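Long-range contact in monoamine oxidase regulatory protein, putative (Archaeoglobus fulgidus, PDB 1Q6W), which is of unproven function but adopts the hot dog fold of the MaoC-like family and may act as a hydratase or dehydratase on thioester substrates: residues 110-122 with 131-143. Sequence-based numbering, arbitrary orientation.
Sequences GDTIAASAEVVEK and VVTYKLEVKNQRG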
loop_
_atom_site.group_PDB
_atom_site.type_symbol
_atom_site.label_atom_id
_atom_site.label_comp_id
_atom_site.label_asym_id
_atom_site.label_seq_id
_atom_site.Cartn_x
_atom_site.Cartn_y
_atom_site.Cartn_z
ATOM N N GLY A 110 -4.820 -10.230 -17.102
ATOM C CA GLY A 110 -5.967 -11.136 -17.055
ATOM C C GLY A 110 -5.984 -12.101 -15.881
ATOM O O GLY A 110 -6.816 -12.999 -15.796
ATOM N N ASP A 111 -5.041 -11.917 -14.972
ATOM C CA ASP A 111 -4.920 -12.791 -13.822
ATOM C C ASP A 111 -6.029 -12.562 -12.811
ATOM O O ASP A 111 -6.566 -11.451 -12.683
ATOM C CB ASP A 111 -3.557 -12.590 -13.143
ATOM C CG ASP A 111 -2.386 -13.050 -14.011
ATOM O OD1 ASP A 111 -1.211 -12.828 -13.619
ATOM O OD2 ASP A 111 -2.642 -13.634 -15.085
ATOM N N THR A 112 -6.365 -13.629 -12.092
ATOM C CA THR A 112 -7.391 -13.578 -11.062
ATOM C C THR A 112 -6.697 -13.816 -9.731
ATOM O O THR A 112 -6.229 -14.913 -9.459
ATOM C CB THR A 112 -8.455 -14.662 -11.290
ATOM O OG1 THR A 112 -9.037 -14.486 -12.583
ATOM C CG2 THR A 112 -9.541 -14.582 -10.232
ATOM N N ILE A 113 -6.635 -12.785 -8.899
ATOM C CA ILE A 113 -5.964 -12.917 -7.618
ATOM C C ILE A 113 -6.906 -13.180 -6.451
ATOM O O ILE A 113 -8.050 -12.740 -6.453
ATOM C CB ILE A 113 -5.139 -11.669 -7.315
ATOM C CG1 ILE A 113 -6.056 -10.453 -7.219
ATOM C CG2 ILE A 113 -4.101 -11.467 -8.410
ATOM C CD1 ILE A 113 -5.345 -9.195 -6.836
ATOM N N ALA A 114 -6.416 -13.921 -5.464
ATOM C CA ALA A 114 -7.188 -14.261 -4.275
ATOM C C ALA A 114 -6.293 -14.066 -3.060
ATOM O O ALA A 114 -5.148 -14.523 -3.035
ATOM C CB ALA A 114 -7.643 -15.674 -4.348
ATOM N N ALA A 115 -6.817 -13.389 -2.049
ATOM C CA ALA A 115 -6.037 -13.117 -0.866
ATOM C C ALA A 115 -6.594 -13.799 0.361
ATOM O O ALA A 115 -7.793 -14.048 0.462
ATOM C CB ALA A 115 -5.973 -11.620 -0.632
ATOM N N SER A 116 -5.708 -14.089 1.301
ATOM C CA SER A 116 -6.099 -14.708 2.548
ATOM C C SER A 116 -5.293 -14.047 3.652
ATOM O O SER A 116 -4.147 -13.638 3.429
ATOM C CB SER A 116 -5.808 -16.213 2.515
ATOM O OG SER A 116 -4.421 -16.475 2.379
ATOM N N ALA A 117 -5.897 -13.924 4.827
ATOM C CA ALA A 117 -5.208 -13.351 5.964
ATOM C C ALA A 117 -5.285 -14.337 7.144
ATOM O O ALA A 117 -6.327 -14.961 7.378
ATOM C CB ALA A 117 -5.834 -12.041 6.328
ATOM N N GLU A 118 -4.191 -14.477 7.880
ATOM C CA GLU A 118 -4.175 -15.387 9.015
ATOM C C GLU A 118 -3.606 -14.690 10.243
ATOM O O GLU A 118 -2.608 -13.982 10.148
ATOM C CB GLU A 118 -3.345 -16.621 8.680
ATOM C CG GLU A 118 -3.286 -17.635 9.782
ATOM C CD GLU A 118 -2.424 -18.818 9.419
ATOM O OE1 GLU A 118 -2.307 -19.747 10.255
ATOM O OE2 GLU A 118 -1.865 -18.818 8.294
ATOM N N VAL A 119 -4.250 -14.869 11.393
ATOM C CA VAL A 119 -3.754 -14.247 12.608
ATOM C C VAL A 119 -2.500 -14.983 13.039
ATOM O O VAL A 119 -2.528 -16.202 13.258
ATOM C CB VAL A 119 -4.778 -14.321 13.754
ATOM C CG1 VAL A 119 -4.186 -13.676 15.022
ATOM C CG2 VAL A 119 -6.086 -13.645 13.323
ATOM N N VAL A 120 -1.400 -14.247 13.166
ATOM C CA VAL A 120 -0.141 -14.858 13.551
ATOM C C VAL A 120 0.447 -14.329 14.848
ATOM O O VAL A 120 1.361 -14.924 15.399
ATOM C CB VAL A 120 0.908 -14.700 12.437
ATOM C CG1 VAL A 120 0.413 -15.384 11.170
ATOM C CG2 VAL A 120 1.223 -13.217 12.208
ATOM N N GLU A 121 -0.079 -13.226 15.348
ATOM C CA GLU A 121 0.454 -12.656 16.576
ATOM C C GLU A 121 -0.519 -11.738 17.312
ATOM O O GLU A 121 -1.399 -11.105 16.713
ATOM C CB GLU A 121 1.738 -11.900 16.253
ATOM C CG GLU A 121 2.385 -11.208 17.432
ATOM C CD GLU A 121 3.690 -10.520 17.055
ATOM O OE1 GLU A 121 4.284 -9.849 17.928
ATOM O OE2 GLU A 121 4.124 -10.650 15.887
ATOM N N LYS A 122 -0.353 -11.681 18.626
ATOM C CA LYS A 122 -1.181 -10.839 19.481
ATOM C C LYS A 122 -0.289 -10.289 20.562
ATOM O O LYS A 122 0.491 -11.011 21.167
ATOM C CB LYS A 122 -2.310 -11.640 20.120
ATOM C CG LYS A 122 -3.266 -12.264 19.127
ATOM C CD LYS A 122 -4.421 -12.923 19.831
ATOM C CE LYS A 122 -5.159 -11.927 20.708
ATOM N NZ LYS A 122 -6.322 -12.558 21.384
ATOM N N VAL A 131 -2.705 -5.268 20.047
ATOM C CA VAL A 131 -2.480 -5.293 18.610
ATOM C C VAL A 131 -2.464 -6.723 18.082
ATOM O O VAL A 131 -1.868 -7.622 18.679
ATOM C CB VAL A 131 -1.156 -4.599 18.210
ATOM C CG1 VAL A 131 -1.173 -3.153 18.651
ATOM C CG2 VAL A 131 0.010 -5.317 18.821
ATOM N N VAL A 132 -3.146 -6.927 16.962
ATOM C CA VAL A 132 -3.210 -8.230 16.328
ATOM C C VAL A 132 -2.427 -8.136 15.034
ATOM O O VAL A 132 -2.550 -7.156 14.295
ATOM C CB VAL A 132 -4.675 -8.619 16.027
ATOM C CG1 VAL A 132 -4.736 -9.973 15.313
ATOM C CG2 VAL A 132 -5.468 -8.650 17.335
ATOM N N THR A 133 -1.603 -9.140 14.770
ATOM C CA THR A 133 -0.822 -9.155 13.542
ATOM C C THR A 133 -1.310 -10.249 12.593
ATOM O O THR A 133 -1.516 -11.395 13.001
ATOM C CB THR A 133 0.666 -9.375 13.839
ATOM O OG1 THR A 133 1.156 -8.255 14.583
ATOM C CG2 THR A 133 1.467 -9.529 12.527
ATOM N N TYR A 134 -1.483 -9.888 11.326
ATOM C CA TYR A 134 -1.971 -10.831 10.332
ATOM C C TYR A 134 -0.946 -11.105 9.263
ATOM O O TYR A 134 -0.143 -10.240 8.921
ATOM C CB TYR A 134 -3.241 -10.292 9.655
ATOM C CG TYR A 134 -4.372 -9.970 10.599
ATOM C CD1 TYR A 134 -4.356 -8.810 11.380
ATOM C CD2 TYR A 134 -5.477 -10.827 10.712
ATOM C CE1 TYR A 134 -5.418 -8.514 12.251
ATOM C CE2 TYR A 134 -6.529 -10.545 11.569
ATOM C CZ TYR A 134 -6.500 -9.392 12.336
ATOM O OH TYR A 134 -7.565 -9.127 13.185
ATOM N N LYS A 135 -0.981 -12.313 8.727
ATOM C CA LYS A 135 -0.089 -12.678 7.646
ATOM C C LYS A 135 -0.965 -12.666 6.401
ATOM O O LYS A 135 -1.967 -13.374 6.336
ATOM C CB LYS A 135 0.493 -14.076 7.856
ATOM C CG LYS A 135 1.547 -14.446 6.837
ATOM C CD LYS A 135 2.079 -15.853 7.080
ATOM C CE LYS A 135 3.317 -16.149 6.228
ATOM N NZ LYS A 135 3.056 -16.041 4.761
ATOM N N LEU A 136 -0.608 -11.843 5.424
ATOM C CA LEU A 136 -1.375 -11.755 4.201
ATOM C C LEU A 136 -0.727 -12.557 3.083
ATOM O O LEU A 136 0.492 -12.506 2.886
ATOM C CB LEU A 136 -1.502 -10.295 3.771
ATOM C CG LEU A 136 -2.268 -10.034 2.476
ATOM C CD1 LEU A 136 -3.700 -10.506 2.629
ATOM C CD2 LEU A 136 -2.249 -8.558 2.161
ATOM N N GLU A 137 -1.549 -13.298 2.349
ATOM C CA GLU A 137 -1.070 -14.094 1.228
ATOM C C GLU A 137 -1.979 -13.896 0.035
ATOM O O GLU A 137 -3.195 -14.001 0.147
ATOM C CB GLU A 137 -1.026 -15.570 1.599
ATOM C CG GLU A 137 0.338 -16.041 2.014
ATOM C CD GLU A 137 0.351 -17.492 2.425
ATOM O OE1 GLU A 137 -0.273 -18.328 1.728
ATOM O OE2 GLU A 137 0.999 -17.799 3.451
ATOM N N VAL A 138 -1.380 -13.593 -1.107
ATOM C CA VAL A 138 -2.131 -13.378 -2.333
ATOM C C VAL A 138 -1.671 -14.390 -3.389
ATOM O O VAL A 138 -0.479 -14.471 -3.687
ATOM C CB VAL A 138 -1.908 -11.944 -2.859
ATOM C CG1 VAL A 138 -2.846 -11.662 -4.020
ATOM C CG2 VAL A 138 -2.134 -10.952 -1.765
ATOM N N LYS A 139 -2.613 -15.162 -3.936
ATOM C CA LYS A 139 -2.287 -16.175 -4.949
ATOM C C LYS A 139 -3.066 -15.938 -6.236
ATOM O O LYS A 139 -4.168 -15.393 -6.189
ATOM C CB LYS A 139 -2.609 -17.590 -4.439
ATOM C CG LYS A 139 -1.773 -18.053 -3.248
ATOM C CD LYS A 139 -2.223 -19.433 -2.790
ATOM C CE LYS A 139 -1.452 -19.927 -1.567
ATOM N NZ LYS A 139 -2.061 -21.171 -1.021
ATOM N N ASN A 140 -2.498 -16.339 -7.379
ATOM C CA ASN A 140 -3.194 -16.163 -8.650
ATOM C C ASN A 140 -4.005 -17.405 -9.016
ATOM O O ASN A 140 -4.052 -18.372 -8.266
ATOM C CB ASN A 140 -2.222 -15.816 -9.778
ATOM C CG ASN A 140 -1.147 -16.858 -9.973
ATOM O OD1 ASN A 140 -1.390 -18.057 -9.837
ATOM N ND2 ASN A 140 0.054 -16.403 -10.313
ATOM N N GLN A 141 -4.641 -17.377 -10.179
ATOM C CA GLN A 141 -5.480 -18.476 -10.606
ATOM C C GLN A 141 -4.813 -19.840 -10.632
ATOM O O GLN A 141 -5.490 -20.853 -10.496
ATOM C CB GLN A 141 -6.118 -18.182 -11.970
ATOM C CG GLN A 141 -5.169 -18.046 -13.146
ATOM C CD GLN A 141 -4.509 -16.682 -13.245
ATOM O OE1 GLN A 141 -3.993 -16.316 -14.298
ATOM N NE2 GLN A 141 -4.512 -15.924 -12.150
ATOM N N ARG A 142 -3.501 -19.898 -10.804
ATOM C CA ARG A 142 -2.854 -21.192 -10.818
ATOM C C ARG A 142 -2.083 -21.514 -9.537
ATOM O O ARG A 142 -1.062 -22.200 -9.561
ATOM C CB ARG A 142 -1.967 -21.336 -12.062
ATOM C CG ARG A 142 -1.092 -20.183 -12.370
ATOM C CD ARG A 142 -0.290 -20.418 -13.647
ATOM N NE ARG A 142 0.491 -19.224 -13.978
ATOM C CZ ARG A 142 -0.013 -18.134 -14.552
ATOM N NH1 ARG A 142 -1.301 -18.092 -14.873
ATOM N NH2 ARG A 142 0.759 -17.076 -14.783
ATOM N N GLY A 143 -2.592 -21.015 -8.412
ATOM C CA GLY A 143 -1.992 -21.275 -7.118
ATOM C C GLY A 143 -0.696 -20.583 -6.744
ATOM O O GLY A 143 -0.300 -20.615 -5.570
#
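D111 crosses the bent side chain of Q141 at about a right angle, while D111 OD1 accepts from the backbone N of F108. Shortening this residue to an alanine removes the carboxylate, which would probably leave the F108 amide without this acceptor and open a gap beside the Q141 side chain. I113 sets its CB 4.0 Å from V138 CG1. From A114 to E118 paired backbone bonds join every second residue to the other strand, A114 to K139, S116 to E137 and E118 to K135. This antiparallel hairpin belongs to the long curved sheet of the hot dog fold, and between those pairs the small side chains of A115 and A117 lie on its buried face with L136 and V138; A115, L136 and V138 touch helix 68-84. L136 CG stands anti to the backbone N (chi1 179°), and its CD1 turns toward the neighbouring strand, 4.1 Å from A115 CB. On the other face, K135 NZ and E137 OE2 form a salt bridge along their own strand. V119 lies alongside Y134, its CG2 3.6 Å from CE2 of the ring, and its CG1 touches V132 CG1. At V120 and E121 a classic bulge interrupts the ladder: T133 O receives a bond from V120 N at 2.9 Å and a weak one from E121 N. V120 CG1 packs against K135 CB at 3.6 Å. K122 sends its NZ to the carbonyls of F15 and I18.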